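Local coordinates for protein light Chain (Clostridium botulinum, PDB 6BVD) that probably acts as the zinc-dependent protease of a mosaic botulinum neurotoxin, a metalloendopeptidase of the clostridial neurotoxin family that carries an HExxH zinc site, at residues T165-G170 / V195-E200. Numbering follows the deposited sequence.
Sequences TTNKTG and VEFSPE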
loop_
_atom_site.group_PDB
_atom_site.type_symbol
_atom_site.label_atom_id
_atom_site.label_comp_id
_atom_site.label_asym_id
_atom_site.label_seq_id
_atom_site.Cartn_x
_atom_site.Cartn_y
_atom_site.Cartn_z
ATOM N N THR A 165 -19.700 -14.764 10.545
ATOM C CA THR A 165 -20.168 -13.512 9.937
ATOM C C THR A 165 -20.449 -12.413 10.980
ATOM O O THR A 165 -20.698 -11.259 10.627
ATOM C CB THR A 165 -21.463 -13.747 9.106
ATOM O OG1 THR A 165 -22.535 -14.075 9.990
ATOM C CG2 THR A 165 -21.292 -14.910 8.145
ATOM N N THR A 166 -20.365 -12.746 12.266
ATOM C CA THR A 166 -20.691 -11.784 13.315
ATOM C C THR A 166 -19.450 -11.049 13.842
ATOM O O THR A 166 -18.546 -11.676 14.377
ATOM C CB THR A 166 -21.384 -12.484 14.516
ATOM O OG1 THR A 166 -22.520 -13.196 14.057
ATOM C CG2 THR A 166 -21.815 -11.482 15.582
ATOM N N ASN A 167 -19.413 -9.727 13.691
ATOM C CA ASN A 167 -18.415 -8.905 14.362
ATOM C C ASN A 167 -19.043 -8.268 15.586
ATOM O O ASN A 167 -20.242 -7.956 15.571
ATOM C CB ASN A 167 -17.892 -7.833 13.416
ATOM C CG ASN A 167 -17.389 -8.407 12.131
ATOM O OD1 ASN A 167 -16.513 -9.284 12.118
ATOM N ND2 ASN A 167 -17.953 -7.937 11.026
ATOM N N LYS A 168 -18.303 -8.119 16.689
ATOM C CA LYS A 168 -18.908 -7.424 17.824
ATOM C C LYS A 168 -17.892 -6.778 18.727
ATOM O O LYS A 168 -16.775 -7.234 18.831
ATOM C CB LYS A 168 -19.790 -8.363 18.651
ATOM C CG LYS A 168 -19.068 -9.507 19.269
ATOM C CD LYS A 168 -20.000 -10.305 20.180
ATOM C CE LYS A 168 -21.230 -10.736 19.422
ATOM N NZ LYS A 168 -22.099 -11.638 20.220
ATOM N N THR A 169 -18.320 -5.725 19.410
ATOM C CA THR A 169 -17.443 -4.943 20.278
ATOM C C THR A 169 -17.992 -5.070 21.696
ATOM O O THR A 169 -19.206 -5.217 21.861
ATOM C CB THR A 169 -17.393 -3.477 19.784
ATOM O OG1 THR A 169 -16.900 -3.464 18.435
ATOM C CG2 THR A 169 -16.480 -2.603 20.625
ATOM N N GLY A 170 -17.125 -5.017 22.704
ATOM C CA GLY A 170 -17.522 -5.078 24.100
ATOM C C GLY A 170 -16.526 -4.412 25.030
ATOM O O GLY A 170 -15.410 -4.168 24.623
ATOM N N VAL A 195 -12.726 -6.429 20.519
ATOM C CA VAL A 195 -13.464 -6.671 19.256
ATOM C C VAL A 195 -13.310 -8.115 18.756
ATOM O O VAL A 195 -12.238 -8.667 18.786
ATOM C CB VAL A 195 -13.007 -5.713 18.132
ATOM C CG1 VAL A 195 -13.610 -6.137 16.778
ATOM C CG2 VAL A 195 -13.408 -4.288 18.476
ATOM N N GLU A 196 -14.402 -8.755 18.354
ATOM C CA GLU A 196 -14.323 -9.995 17.606
ATOM C C GLU A 196 -14.545 -9.616 16.153
ATOM O O GLU A 196 -15.613 -9.073 15.824
ATOM C CB GLU A 196 -15.391 -10.996 18.061
ATOM C CG GLU A 196 -15.319 -11.305 19.539
ATOM C CD GLU A 196 -16.580 -11.991 20.019
ATOM O OE1 GLU A 196 -17.069 -12.912 19.325
ATOM O OE2 GLU A 196 -17.118 -11.552 21.049
ATOM N N PHE A 197 -13.544 -9.847 15.314
ATOM C CA PHE A 197 -13.612 -9.376 13.928
ATOM C C PHE A 197 -13.231 -10.465 12.933
ATOM O O PHE A 197 -12.217 -11.191 13.089
ATOM C CB PHE A 197 -12.710 -8.157 13.721
ATOM C CG PHE A 197 -12.971 -7.460 12.416
ATOM C CD1 PHE A 197 -14.148 -6.744 12.251
ATOM C CD2 PHE A 197 -12.090 -7.566 11.357
ATOM C CE1 PHE A 197 -14.426 -6.126 11.037
ATOM C CE2 PHE A 197 -12.360 -6.929 10.141
ATOM C CZ PHE A 197 -13.517 -6.231 9.986
ATOM N N SER A 198 -14.013 -10.527 11.858
ATOM C CA SER A 198 -13.882 -11.582 10.878
ATOM C C SER A 198 -13.883 -10.940 9.477
ATOM O O SER A 198 -14.952 -10.756 8.892
ATOM C CB SER A 198 -15.043 -12.574 11.032
ATOM O OG SER A 198 -14.912 -13.730 10.239
ATOM N N PRO A 199 -12.689 -10.564 8.959
ATOM C CA PRO A 199 -12.607 -9.805 7.691
ATOM C C PRO A 199 -12.968 -10.583 6.422
ATOM O O PRO A 199 -13.322 -9.958 5.407
ATOM C CB PRO A 199 -11.132 -9.374 7.633
ATOM C CG PRO A 199 -10.417 -10.435 8.398
ATOM C CD PRO A 199 -11.352 -10.806 9.547
ATOM N N GLU A 200 -12.849 -11.902 6.447
ATOM C CA GLU A 200 -13.078 -12.714 5.259
ATOM C C GLU A 200 -14.527 -13.153 5.013
ATOM O O GLU A 200 -14.794 -13.776 3.997
ATOM C CB GLU A 200 -12.217 -13.973 5.325
ATOM C CG GLU A 200 -10.712 -13.674 5.311
ATOM C CD GLU A 200 -9.885 -14.926 5.168
ATOM O OE1 GLU A 200 -9.775 -15.699 6.143
ATOM O OE2 GLU A 200 -9.365 -15.159 4.070
HETATM O O HOH W 1 -16.962 -9.017 8.344
#
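Lys168 and Glu196 form the hydrogen-bonded pair of an antiparallel bridge that joins strand 168-171, outermost in the large mixed sheet of this zinc-protease fold, to strand 193-196. Glu196 N gives a nearly straight bond to Lys168 O (2.9 Å, 165° at the hydrogen), and Lys168 N returns one to Glu196 O (3.0 Å). Their side chains lie alongside each other and point the same way. Carboxylate oxygen OE2 of Glu196 rests against the methylene CD of Lys168 (3.3 Å), whereas the ammonium NZ stays 5.1 Å from that oxygen, too far for a salt bridge. Just beyond the bridge, the amide of Asn167 replaces the main chain as partner: its OD1 accepts the N-H of Ser198. CG of Asn167 sits beside its own backbone N (chi1 -54°), which brings the amide against the Phe197 ring, the two planes 26° apart, with Asn167 CG 3.6 Å from Phe197 CD1. The amide is tied at its other end too, because a water accepts from ND2 and donates to Ser198 O. Ile225 of the zinc-site helix 222-237 touches both Asn167 and Phe197. On the sheet face of Thr169 and Val195, the Thr169 hydroxyl hydrogen-bonds Glu229 of the HExxH motif, whose His228 and His232 bind zinc; the same OG1 lies 3.6 Å from Val195 CG2.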